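Local structure of Isomerase/lactonizing enzyme (Agrobacterium fabrum str. C58, 2NQL) at residues 93-98 / 131-136; 212-217 / 238-243; 310-315 / 335-340; 320-325 / 352-357. The protein is of unknown function but belongs to the enolase superfamily, with a mandelate racemase/muconate lactonizing enzyme-type N-terminal domain, a barrel domain and a bound sodium ion. All coordinates share one frame; numbering follows the deposited sequence.

Interaction 1 (93-98 / 131-136); sequences RDASDP and WDIAGQ
In the helical part of the N-terminal domain, the turn that leads into helix 98-109 packs on helix 117-138 through Ala95 and Pro98, which meet Trp131, Ile133 and Ala134. The proline ring lies over one face of the Trp131 indole and crosses it at about a right angle. Its CB makes a CH-pi contact 3.6 Å from the centroid of the five-membered ring of Trp131, only 9° off the ring normal, while CG reaches over the middle of the fused system. Trp131 has CG anti to its own carbonyl carbon (chi1 -81°), which sets the indole beside the backbone N, with one face against the proline. Next to it the methyl of Ala134 fills the angle between the two residues of the turn: CB is 3.4 Å from Ala95 O and 3.8 Å from Pro98 CG. Ala95 CB in turn packs 3.9 Å from Ile133 CG2. No hydrogen bond crosses the contact, and the turn is shaped from within by an Asx turn, Asp94 OD1 accepting from Ser96 N at 2.9 Å; the same oxygen also accepts from Ser96 OG at 2.7 Å. Asp97 caps the start of helix 98-109 by accepting from Ala100 N. On the helix 117-138 side, Trp131 NE1 bonds Thr296 OG1 and Asp132 receives the backbone N of Trp66 in strand 64-70, while helix 142-145 packs on Trp131 and Ala134.

Interaction 2 (212-217 / 238-243); sequences AADMHW and FAEAPV. With NA (sodium ion), chain G; SO4 (sulfate ion), chain D.
Trp217, Met215 and Ala241 carry most of the buried surface where segments 212-217 and 238-243 run side by side. The methyl of Ala241 makes a CH-pi contact over one face of the Trp217 indole, with CB 3.6 Å from the centroid of the five-membered ring. The backbones of the same two residues are tied as well, Trp217 N bonding Ala241 O at 2.8 Å. The indole NE1 turns instead to Glu267. In Met215, CG anti to the carbonyl carbon (chi1 -69°), with the chain extended at chi2, carries SD to 3.9 Å from Ala239 CB and close to Pro242; its backbone N bonds Glu240 O. Farther back along the strands, Ala213 N to Phe238 O and Glu240 N to Ala213 O are nearly straight bonds, and Ala212 CB rests centrally over the Phe238 ring. On the face bearing Asp214 and Glu240 the two carboxylates are stacked, their planes 21° apart. A water bridges them from one side, 2.8 Å from Asp214 OD1 and 2.7 Å from Glu240 OE2. The same OE2 binds the sodium ion at 2.3 Å together with Glu266, while Lys184 forms a salt bridge with OE1. His216 links Asp214 OD2 through ND1 to a sulfate ion at NE2, 2.8 Å from sulfate O2. This is a parallel beta-alpha-beta unit, connected through helix 221-231, with the metal ligand on one of its strands, as in the barrel domain of enolase superfamily members.

Interaction 3 (310-315 / 335-340); sequences IDVIPH and SMLKGH
Val312 N donates to Met336 O at 2.9 Å, the shortest polar bond across this contact, coming from well above the carbonyl plane. Its companion runs the other way, Lys338 N to Val312 O at 3.0 Å, and the same oxygen also receives a CA-H contact from Leu337. Together they make a single bridge centred on Val312 and Leu337. At the outer end, Lys338 CG and CE lie against the Asp311 carboxylate; the bend at chi2 (-68°) folds the chain back over it, and that at chi4 (-77°) turns NZ to 3.1 Å from Asp311 OD1, a salt bridge whose nitrogen approaches from above the carboxylate plane. The side chains of Met336 and Val312 cross at about a right angle, CB against CG2, while the methionine curls past Ile310 O. Strand 311-312 pairs on its other side with strand 285-286, and segment 335-340 leads into strand 340-342, consistent with a place in the closing stretch of the barrel, helix 322-331 lying between the two in the chain. Deeper in, Pro314 CD lies 3.6 Å from Leu337 CD1 and 3.1 Å from Gly339 O. That buried carbonyl has no hydrogen-bond partner in the model, although Ile313 CA directs a CA-H contact to it at 3.4 Å. Pro314 CB lies over one face of the His340 ring, 3.5 Å from NE2, toward the rim. The same NE2 bonds Ser327 OG of helix 322-331, and Tyr365 meets the ring edge-to-face.

Interaction 4 (320-325 / 352-357); sequences AGIFLA and RLLDGD
The flat group that Leu354 meets is the peptide joining Ala320 to Gly321, approached at its carbonyl oxygen; no aromatic ring takes part. This peptide immediately precedes helix 322-331 of the barrel domain, with Gly321 at the N-cap, and Leu354 belongs to a short strand, 354-355, paired antiparallel with strand 376-377. The forked end of the leucine straddles the oxygen: Leu354 CG is 3.6 Å from Ala320 O, and CD1 and CD2 each lie 3.7 Å from it. Having CG anti to the carbonyl carbon (chi1 -64°) points this fork toward segment 320-325. Gly321, at a positive phi of 121°, offers bare backbone to the branch on its side, with CA 3.9 Å from Leu354 CD1. Gly321 O accepts from Ala325 N at 2.9 Å, an early bond of the helix. Glu68 of the N-terminal domain also binds here, accepting from Ala320 N and Phe323 N. Leu353 makes a looser approach, its CB being 4.4 Å from Ala320 O, and both Ala320 and Leu353 touch Leu13 of strand 5-15. No hydrogen bond joins the two segments; the second methyl of Leu354 packs against Ile322, CD2 lying 3.8 Å from Ile322 CD1.

In the fold
Interactions 2, 3 and 4 belong to the barrel domain, whereas interaction 1 lies in the N-terminal domain, about 37 Å from interaction 2 between centres and on the opposite side of the chain's centre. Interactions 2 and 3 reach the same barrel sheet, their centres about 16 Å apart, and both border the sodium site: its protein ligands are Glu240, from interaction 2, and Glu266, while the His315 ring of interaction 3 lies alongside the ion, about 3 Å away at its nearest atom. Interactions 3 and 4 alternate along the chain and touch where His340 CE1 meets Leu324 CD1 at 3.7 Å. Interaction 4 approaches interaction 1 to about 7 Å between nearest atoms, without touching.

Interaction 1 (93-98 / 131-136)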
loop_
_atom_site.group_PDB
_atom_site.type_symbol
_atom_site.label_atom_id
_atom_site.label_comp_id
_atom_site.label_asym_id
_atom_site.label_seq_id
_atom_site.Cartn_x
_atom_site.Cartn_y
_atom_site.Cartn_z
ATOM N N ARG A 93 15.230 8.594 19.095
ATOM C CA ARG A 93 16.229 7.878 18.301
ATOM C C ARG A 93 17.206 8.943 17.784
ATOM O O ARG A 93 16.942 10.134 17.912
ATOM C CB ARG A 93 15.603 7.150 17.099
ATOM C CG ARG A 93 14.553 6.068 17.436
ATOM C CD ARG A 93 15.207 4.836 18.018
ATOM N NE ARG A 93 16.083 4.078 17.113
ATOM C CZ ARG A 93 15.705 3.054 16.347
ATOM N NH1 ARG A 93 14.434 2.694 16.302
ATOM N NH2 ARG A 93 16.590 2.397 15.592
ATOM N N ASP A 94 18.303 8.506 17.184
ATOM C CA ASP A 94 19.202 9.460 16.548
ATOM C C ASP A 94 19.509 9.073 15.107
ATOM O O ASP A 94 18.963 8.088 14.580
ATOM C CB ASP A 94 20.470 9.643 17.380
ATOM C CG ASP A 94 21.332 8.388 17.429
ATOM O OD1 ASP A 94 21.456 7.655 16.425
ATOM O OD2 ASP A 94 21.915 8.142 18.498
ATOM N N ALA A 95 20.399 9.844 14.478
ATOM C CA ALA A 95 20.689 9.686 13.063
ATOM C C ALA A 95 22.004 8.952 12.788
ATOM O O ALA A 95 22.528 9.012 11.679
ATOM C CB ALA A 95 20.652 11.072 12.361
ATOM N N SER A 96 22.529 8.235 13.787
ATOM C CA SER A 96 23.739 7.414 13.598
ATOM C C SER A 96 23.589 6.293 12.572
ATOM O O SER A 96 24.565 5.879 11.931
ATOM C CB SER A 96 24.261 6.860 14.932
ATOM O OG SER A 96 23.360 5.914 15.497
ATOM N N ASP A 97 22.366 5.798 12.419
ATOM C CA ASP A 97 22.072 4.741 11.468
ATOM C C ASP A 97 20.639 4.979 10.945
ATOM O O ASP A 97 19.711 4.324 11.402
ATOM C CB ASP A 97 22.181 3.389 12.196
ATOM C CG ASP A 97 22.157 2.191 11.264
ATOM O OD1 ASP A 97 21.767 2.294 10.073
ATOM O OD2 ASP A 97 22.508 1.095 11.758
ATOM N N PRO A 98 20.457 5.936 10.001
ATOM C CA PRO A 98 19.071 6.205 9.540
ATOM C C PRO A 98 18.336 4.972 8.990
ATOM O O PRO A 98 17.103 4.840 9.197
ATOM C CB PRO A 98 19.243 7.284 8.454
ATOM C CG PRO A 98 20.615 7.943 8.776
ATOM C CD PRO A 98 21.453 6.803 9.321
ATOM N N TRP A 131 18.403 11.276 7.180
ATOM C CA TRP A 131 19.681 11.334 6.436
ATOM C C TRP A 131 20.244 12.756 6.308
ATOM O O TRP A 131 21.476 12.939 6.334
ATOM C CB TRP A 131 19.571 10.716 5.044
ATOM C CG TRP A 131 19.657 9.218 5.000
ATOM C CD1 TRP A 131 18.612 8.317 4.824
ATOM C CD2 TRP A 131 20.840 8.431 5.146
ATOM N NE1 TRP A 131 19.104 7.019 4.814
ATOM C CE2 TRP A 131 20.459 7.061 5.028
ATOM C CE3 TRP A 131 22.200 8.746 5.356
ATOM C CZ2 TRP A 131 21.394 6.012 5.119
ATOM C CZ3 TRP A 131 23.123 7.694 5.441
ATOM C CH2 TRP A 131 22.710 6.352 5.341
ATOM N N ASP A 132 19.354 13.743 6.176
ATOM C CA ASP A 132 19.758 15.178 6.156
ATOM C C ASP A 132 20.469 15.512 7.473
ATOM O O ASP A 132 21.560 16.083 7.485
ATOM C CB ASP A 132 18.521 16.060 5.959
ATOM C CG ASP A 132 18.849 17.540 5.739
ATOM O OD1 ASP A 132 20.030 17.889 5.496
ATOM O OD2 ASP A 132 17.904 18.366 5.809
ATOM N N ILE A 133 19.852 15.140 8.586
ATOM C CA ILE A 133 20.454 15.323 9.920
ATOM C C ILE A 133 21.796 14.579 10.048
ATOM O O ILE A 133 22.788 15.172 10.512
ATOM C CB ILE A 133 19.450 14.942 11.052
ATOM C CG1 ILE A 133 18.319 15.979 11.121
ATOM C CG2 ILE A 133 20.154 14.896 12.417
ATOM C CD1 ILE A 133 17.089 15.516 11.924
ATOM N N ALA A 134 21.832 13.317 9.623
ATOM C CA ALA A 134 23.040 12.486 9.702
ATOM C C ALA A 134 24.196 13.199 8.994
ATOM O O ALA A 134 25.311 13.288 9.519
ATOM C CB ALA A 134 22.794 11.099 9.066
ATOM N N GLY A 135 23.904 13.744 7.820
ATOM C CA GLY A 135 24.941 14.407 7.018
ATOM C C GLY A 135 25.440 15.666 7.684
ATOM O O GLY A 135 26.655 15.848 7.818
ATOM N N GLN A 136 24.516 16.525 8.103
ATOM C CA GLN A 136 24.853 17.739 8.842
ATOM C C GLN A 136 25.702 17.488 10.081
ATOM O O GLN A 136 26.702 18.184 10.302
ATOM C CB GLN A 136 23.609 18.499 9.252
ATOM C CG GLN A 136 22.899 19.186 8.076
ATOM C CD GLN A 136 21.728 19.998 8.550
ATOM O OE1 GLN A 136 21.888 20.910 9.366
ATOM N NE2 GLN A 136 20.522 19.665 8.059
#

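Interaction 2 (212-217 / 238-243)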
loop_
_atom_site.group_PDB
_atom_site.type_symbol
_atom_site.label_atom_id
_atom_site.label_comp_id
_atom_site.label_asym_id
_atom_site.label_seq_id
_atom_site.Cartn_x
_atom_site.Cartn_y
_atom_site.Cartn_z
ATOM N N ALA A 212 12.203 8.686 -25.626
ATOM C CA ALA A 212 11.433 7.642 -24.957
ATOM C C ALA A 212 9.930 7.896 -24.977
ATOM O O ALA A 212 9.467 9.048 -25.088
ATOM C CB ALA A 212 11.928 7.503 -23.505
ATOM N N ALA A 213 9.173 6.810 -24.825
ATOM C CA ALA A 213 7.722 6.873 -24.777
ATOM C C ALA A 213 7.204 6.406 -23.432
ATOM O O ALA A 213 7.434 5.262 -23.036
ATOM C CB ALA A 213 7.108 6.023 -25.876
ATOM N N ASP A 214 6.506 7.306 -22.745
ATOM C CA ASP A 214 5.758 6.927 -21.547
ATOM C C ASP A 214 4.349 6.451 -21.959
ATOM O O ASP A 214 3.460 7.241 -22.336
ATOM C CB ASP A 214 5.731 8.085 -20.534
ATOM C CG ASP A 214 4.822 7.799 -19.321
ATOM O OD1 ASP A 214 4.515 6.614 -19.041
ATOM O OD2 ASP A 214 4.399 8.771 -18.657
ATOM N N MET A 215 4.164 5.147 -21.854
ATOM C CA MET A 215 2.965 4.492 -22.339
ATOM C C MET A 215 1.838 4.534 -21.329
ATOM O O MET A 215 0.701 4.168 -21.652
ATOM C CB MET A 215 3.282 3.056 -22.733
ATOM C CG MET A 215 4.170 3.000 -23.970
ATOM S SD MET A 215 4.415 1.305 -24.473
ATOM C CE MET A 215 2.818 1.009 -25.254
ATOM N N HIS A 216 2.158 4.979 -20.109
ATOM C CA HIS A 216 1.165 5.461 -19.168
ATOM C C HIS A 216 0.122 4.392 -18.851
ATOM O O HIS A 216 -1.063 4.704 -18.712
ATOM C CB HIS A 216 0.490 6.731 -19.693
ATOM C CG HIS A 216 0.437 7.835 -18.695
ATOM N ND1 HIS A 216 1.488 8.705 -18.495
ATOM C CD2 HIS A 216 -0.532 8.203 -17.823
ATOM C CE1 HIS A 216 1.164 9.567 -17.548
ATOM N NE2 HIS A 216 -0.056 9.284 -17.124
ATOM N N TRP A 217 0.582 3.144 -18.742
ATOM C CA TRP A 217 -0.167 2.015 -18.132
ATOM C C TRP A 217 -1.397 1.412 -18.853
ATOM O O TRP A 217 -1.572 0.204 -18.825
ATOM C CB TRP A 217 -0.530 2.285 -16.664
ATOM C CG TRP A 217 0.615 2.656 -15.789
ATOM C CD1 TRP A 217 1.509 1.792 -15.181
ATOM C CD2 TRP A 217 0.977 3.973 -15.366
ATOM N NE1 TRP A 217 2.402 2.505 -14.412
ATOM C CE2 TRP A 217 2.111 3.842 -14.516
ATOM C CE3 TRP A 217 0.472 5.261 -15.631
ATOM C CZ2 TRP A 217 2.733 4.944 -13.926
ATOM C CZ3 TRP A 217 1.098 6.353 -15.047
ATOM C CH2 TRP A 217 2.210 6.183 -14.193
ATOM N N PHE A 238 13.361 4.039 -24.739
ATOM C CA PHE A 238 12.686 3.004 -23.970
ATOM C C PHE A 238 11.173 3.174 -24.051
ATOM O O PHE A 238 10.675 4.258 -24.412
ATOM C CB PHE A 238 13.197 2.936 -22.521
ATOM C CG PHE A 238 13.054 4.233 -21.736
ATOM C CD1 PHE A 238 11.834 4.586 -21.148
ATOM C CD2 PHE A 238 14.148 5.073 -21.549
ATOM C CE1 PHE A 238 11.698 5.768 -20.389
ATOM C CE2 PHE A 238 14.033 6.258 -20.798
ATOM C CZ PHE A 238 12.791 6.614 -20.227
ATOM N N ALA A 239 10.451 2.104 -23.717
ATOM C CA ALA A 239 9.000 2.148 -23.561
ATOM C C ALA A 239 8.727 1.994 -22.072
ATOM O O ALA A 239 9.101 0.996 -21.473
ATOM C CB ALA A 239 8.327 1.020 -24.364
ATOM N N GLU A 240 8.125 3.022 -21.483
ATOM C CA GLU A 240 7.924 3.054 -20.033
ATOM C C GLU A 240 6.475 2.670 -19.706
ATOM O O GLU A 240 5.552 3.081 -20.416
ATOM C CB GLU A 240 8.286 4.443 -19.495
ATOM C CG GLU A 240 7.647 4.792 -18.164
ATOM C CD GLU A 240 7.950 6.210 -17.727
ATOM O OE1 GLU A 240 8.899 6.825 -18.243
ATOM O OE2 GLU A 240 7.276 6.714 -16.796
ATOM N N ALA A 241 6.289 1.887 -18.635
ATOM C CA ALA A 241 4.949 1.572 -18.079
ATOM C C ALA A 241 3.970 1.078 -19.165
ATOM O O ALA A 241 2.930 1.715 -19.426
ATOM C CB ALA A 241 4.369 2.792 -17.315
ATOM N N PRO A 242 4.332 -0.020 -19.851
ATOM C CA PRO A 242 3.491 -0.495 -20.958
ATOM C C PRO A 242 2.108 -1.025 -20.530
ATOM O O PRO A 242 1.148 -0.954 -21.305
ATOM C CB PRO A 242 4.328 -1.629 -21.552
ATOM C CG PRO A 242 5.177 -2.106 -20.449
ATOM C CD PRO A 242 5.518 -0.878 -19.660
ATOM N N VAL A 243 2.020 -1.561 -19.314
ATOM C CA VAL A 243 0.771 -2.159 -18.805
ATOM C C VAL A 243 0.520 -1.712 -17.366
ATOM O O VAL A 243 1.359 -1.035 -16.783
ATOM C CB VAL A 243 0.768 -3.717 -18.889
ATOM C CG1 VAL A 243 0.798 -4.163 -20.330
ATOM C CG2 VAL A 243 1.938 -4.299 -18.149
HETATM NA NA NA G . 8.286 7.115 -14.807
HETATM S S SO4 D . 0.730 11.059 -13.904
HETATM O O1 SO4 D . 0.178 10.352 -12.750
HETATM O O2 SO4 D . -0.295 11.033 -14.953
HETATM O O3 SO4 D . 1.054 12.439 -13.562
HETATM O O4 SO4 D . 1.927 10.359 -14.355
HETATM O O HOH W 1 4.683 6.376 -16.287
HETATM O O HOH W 2 8.152 4.267 -14.218
HETATM O O HOH W 3 10.252 8.413 -15.084
#

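Interaction 3 (310-315 / 335-340)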
loop_
_atom_site.group_PDB
_atom_site.type_symbol
_atom_site.label_atom_id
_atom_site.label_comp_id
_atom_site.label_asym_id
_atom_site.label_seq_id
_atom_site.Cartn_x
_atom_site.Cartn_y
_atom_site.Cartn_z
ATOM N N ILE A 310 20.833 -3.815 -14.451
ATOM C CA ILE A 310 19.683 -3.010 -14.860
ATOM C C ILE A 310 20.088 -1.541 -14.699
ATOM O O ILE A 310 20.607 -1.167 -13.646
ATOM C CB ILE A 310 18.427 -3.360 -13.974
ATOM C CG1 ILE A 310 18.053 -4.845 -14.189
ATOM C CG2 ILE A 310 17.229 -2.429 -14.319
ATOM C CD1 ILE A 310 17.013 -5.421 -13.235
ATOM N N ASP A 311 19.873 -0.729 -15.743
ATOM C CA ASP A 311 20.118 0.732 -15.670
ATOM C C ASP A 311 19.143 1.429 -14.709
ATOM O O ASP A 311 18.020 0.992 -14.543
ATOM C CB ASP A 311 20.005 1.364 -17.056
ATOM C CG ASP A 311 21.144 0.938 -17.983
ATOM O OD1 ASP A 311 22.166 0.431 -17.485
ATOM O OD2 ASP A 311 21.016 1.115 -19.203
ATOM N N VAL A 312 19.597 2.502 -14.077
ATOM C CA VAL A 312 18.756 3.287 -13.166
ATOM C C VAL A 312 18.599 4.700 -13.738
ATOM O O VAL A 312 19.592 5.420 -13.937
ATOM C CB VAL A 312 19.366 3.337 -11.756
ATOM C CG1 VAL A 312 18.504 4.197 -10.826
ATOM C CG2 VAL A 312 19.558 1.903 -11.194
ATOM N N ILE A 313 17.357 5.067 -14.042
ATOM C CA ILE A 313 17.025 6.414 -14.532
ATOM C C ILE A 313 15.822 6.934 -13.724
ATOM O O ILE A 313 14.672 6.686 -14.106
ATOM C CB ILE A 313 16.743 6.415 -16.064
ATOM C CG1 ILE A 313 17.906 5.764 -16.840
ATOM C CG2 ILE A 313 16.503 7.832 -16.578
ATOM C CD1 ILE A 313 17.650 5.590 -18.308
ATOM N N PRO A 314 16.093 7.577 -12.570
ATOM C CA PRO A 314 15.039 7.989 -11.651
ATOM C C PRO A 314 14.025 8.968 -12.217
ATOM O O PRO A 314 14.319 9.766 -13.131
ATOM C CB PRO A 314 15.803 8.600 -10.481
ATOM C CG PRO A 314 17.141 7.928 -10.519
ATOM C CD PRO A 314 17.414 7.885 -12.004
ATOM N N HIS A 315 12.831 8.855 -11.652
ATOM C CA HIS A 315 11.669 9.669 -11.941
ATOM C C HIS A 315 11.799 11.035 -11.256
ATOM O O HIS A 315 12.590 11.222 -10.305
ATOM C CB HIS A 315 10.476 8.871 -11.371
ATOM C CG HIS A 315 9.126 9.490 -11.582
ATOM N ND1 HIS A 315 8.425 10.097 -10.564
ATOM C CD2 HIS A 315 8.319 9.530 -12.665
ATOM C CE1 HIS A 315 7.252 10.500 -11.017
ATOM N NE2 HIS A 315 7.158 10.159 -12.288
ATOM N N SER A 335 26.171 2.953 -9.288
ATOM C CA SER A 335 26.965 2.491 -10.437
ATOM C C SER A 335 26.149 2.322 -11.722
ATOM O O SER A 335 26.666 2.533 -12.824
ATOM C CB SER A 335 27.688 1.193 -10.076
ATOM O OG SER A 335 26.747 0.148 -9.874
ATOM N N MET A 336 24.867 1.970 -11.580
ATOM C CA MET A 336 23.996 1.778 -12.720
ATOM C C MET A 336 23.252 3.043 -13.198
ATOM O O MET A 336 22.465 2.969 -14.149
ATOM C CB MET A 336 22.981 0.673 -12.409
ATOM C CG MET A 336 23.594 -0.662 -12.028
ATOM S SD MET A 336 24.750 -1.278 -13.293
ATOM C CE MET A 336 23.747 -1.390 -14.769
ATOM N N LEU A 337 23.488 4.182 -12.544
ATOM C CA LEU A 337 22.876 5.447 -12.973
ATOM C C LEU A 337 23.266 5.858 -14.398
ATOM O O LEU A 337 24.454 6.025 -14.705
ATOM C CB LEU A 337 23.195 6.590 -12.010
ATOM C CG LEU A 337 22.391 7.869 -12.316
ATOM C CD1 LEU A 337 21.017 7.751 -11.706
ATOM C CD2 LEU A 337 23.093 9.064 -11.750
ATOM N N LYS A 338 22.261 6.037 -15.249
ATOM C CA LYS A 338 22.477 6.588 -16.583
ATOM C C LYS A 338 22.119 8.069 -16.700
ATOM O O LYS A 338 22.644 8.777 -17.555
ATOM C CB LYS A 338 21.770 5.749 -17.638
ATOM C CG LYS A 338 22.310 4.313 -17.715
ATOM C CD LYS A 338 23.746 4.289 -18.256
ATOM C CE LYS A 338 24.281 2.883 -18.432
ATOM N NZ LYS A 338 24.682 2.269 -17.115
ATOM N N GLY A 339 21.233 8.525 -15.822
ATOM C CA GLY A 339 20.783 9.915 -15.780
ATOM C C GLY A 339 19.451 9.963 -15.040
ATOM O O GLY A 339 19.120 9.032 -14.290
ATOM N N HIS A 340 18.685 11.021 -15.248
ATOM C CA HIS A 340 17.599 11.386 -14.315
ATOM C C HIS A 340 16.552 12.234 -15.031
ATOM O O HIS A 340 16.874 13.116 -15.847
ATOM C CB HIS A 340 18.218 12.116 -13.117
ATOM C CG HIS A 340 17.370 12.145 -11.875
ATOM N ND1 HIS A 340 16.148 12.789 -11.808
ATOM C CD2 HIS A 340 17.611 11.658 -10.627
ATOM C CE1 HIS A 340 15.669 12.690 -10.576
ATOM N NE2 HIS A 340 16.532 11.999 -9.842
#

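Interaction 4 (320-325 / 352-357)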
loop_
_atom_site.group_PDB
_atom_site.type_symbol
_atom_site.label_atom_id
_atom_site.label_comp_id
_atom_site.label_asym_id
_atom_site.label_seq_id
_atom_site.Cartn_x
_atom_site.Cartn_y
_atom_site.Cartn_z
ATOM N N ALA A 320 8.523 20.326 -3.921
ATOM C CA ALA A 320 9.178 21.601 -3.576
ATOM C C ALA A 320 10.666 21.583 -3.945
ATOM O O ALA A 320 11.292 22.638 -4.106
ATOM C CB ALA A 320 9.009 21.895 -2.092
ATOM N N GLY A 321 11.230 20.386 -4.081
ATOM C CA GLY A 321 12.645 20.257 -4.391
ATOM C C GLY A 321 13.395 19.466 -3.321
ATOM O O GLY A 321 14.543 19.109 -3.533
ATOM N N ILE A 322 12.750 19.202 -2.170
ATOM C CA ILE A 322 13.413 18.484 -1.049
ATOM C C ILE A 322 13.646 16.994 -1.389
ATOM O O ILE A 322 14.787 16.492 -1.320
ATOM C CB ILE A 322 12.613 18.655 0.302
ATOM C CG1 ILE A 322 12.491 20.136 0.751
ATOM C CG2 ILE A 322 13.142 17.722 1.421
ATOM C CD1 ILE A 322 13.787 20.866 0.977
ATOM N N PHE A 323 12.580 16.273 -1.753
ATOM C CA PHE A 323 12.791 14.923 -2.259
ATOM C C PHE A 323 13.546 14.815 -3.582
ATOM O O PHE A 323 14.218 13.823 -3.816
ATOM C CB PHE A 323 11.569 13.990 -2.156
ATOM C CG PHE A 323 10.382 14.367 -3.037
ATOM C CD1 PHE A 323 10.439 14.274 -4.432
ATOM C CD2 PHE A 323 9.172 14.712 -2.450
ATOM C CE1 PHE A 323 9.302 14.578 -5.226
ATOM C CE2 PHE A 323 8.035 15.029 -3.217
ATOM C CZ PHE A 323 8.100 14.953 -4.608
ATOM N N LEU A 324 13.475 15.848 -4.417
ATOM C CA LEU A 324 14.315 15.827 -5.618
ATOM C C LEU A 324 15.809 15.895 -5.236
ATOM O O LEU A 324 16.613 15.147 -5.772
ATOM C CB LEU A 324 13.955 16.965 -6.573
ATOM C CG LEU A 324 14.829 17.008 -7.838
ATOM C CD1 LEU A 324 14.708 15.732 -8.648
ATOM C CD2 LEU A 324 14.436 18.237 -8.669
ATOM N N ALA A 325 16.159 16.785 -4.315
ATOM C CA ALA A 325 17.534 16.882 -3.853
ATOM C C ALA A 325 18.006 15.559 -3.257
ATOM O O ALA A 325 19.105 15.103 -3.563
ATOM C CB ALA A 325 17.692 17.989 -2.861
ATOM N N ARG A 352 12.930 29.442 -6.166
ATOM C CA ARG A 352 12.542 30.422 -5.165
ATOM C C ARG A 352 12.153 29.787 -3.838
ATOM O O ARG A 352 12.158 30.455 -2.812
ATOM C CB ARG A 352 11.336 31.213 -5.660
ATOM C CG ARG A 352 11.717 32.490 -6.310
ATOM C CD ARG A 352 10.554 33.094 -7.058
ATOM N NE ARG A 352 10.973 33.380 -8.430
ATOM C CZ ARG A 352 10.569 32.691 -9.495
ATOM N NH1 ARG A 352 11.030 33.015 -10.696
ATOM N NH2 ARG A 352 9.713 31.671 -9.366
ATOM N N LEU A 353 11.790 28.510 -3.892
ATOM C CA LEU A 353 11.270 27.808 -2.727
ATOM C C LEU A 353 12.392 27.172 -1.915
ATOM O O LEU A 353 12.150 26.601 -0.846
ATOM C CB LEU A 353 10.243 26.758 -3.171
ATOM C CG LEU A 353 8.895 27.292 -3.713
ATOM C CD1 LEU A 353 7.941 26.138 -4.038
ATOM C CD2 LEU A 353 8.228 28.293 -2.777
ATOM N N LEU A 354 13.627 27.272 -2.419
ATOM C CA LEU A 354 14.755 26.575 -1.807
ATOM C C LEU A 354 15.956 27.473 -1.548
ATOM O O LEU A 354 16.296 28.328 -2.388
ATOM C CB LEU A 354 15.233 25.471 -2.745
ATOM C CG LEU A 354 14.260 24.334 -3.049
ATOM C CD1 LEU A 354 14.865 23.504 -4.148
ATOM C CD2 LEU A 354 14.070 23.504 -1.779
ATOM N N ASP A 355 16.619 27.243 -0.422
ATOM C CA ASP A 355 18.043 27.652 -0.229
ATOM C C ASP A 355 18.964 26.468 -0.541
ATOM O O ASP A 355 18.738 25.354 -0.055
ATOM C CB ASP A 355 18.310 28.076 1.232
ATOM C CG ASP A 355 17.540 29.312 1.647
ATOM O OD1 ASP A 355 17.252 30.166 0.777
ATOM O OD2 ASP A 355 17.226 29.434 2.859
ATOM N N GLY A 356 20.010 26.698 -1.332
ATOM C CA GLY A 356 20.894 25.612 -1.769
ATOM C C GLY A 356 21.096 25.537 -3.270
ATOM O O GLY A 356 20.152 25.668 -4.037
ATOM N N ASP A 357 22.335 25.283 -3.677
ATOM C CA ASP A 357 22.726 25.242 -5.089
ATOM C C ASP A 357 22.421 23.915 -5.825
ATOM O O ASP A 357 23.316 23.222 -6.306
ATOM C CB ASP A 357 24.212 25.630 -5.232
ATOM C CG ASP A 357 25.170 24.621 -4.540
ATOM O OD1 ASP A 357 24.874 24.120 -3.422
ATOM O OD2 ASP A 357 26.233 24.330 -5.133
#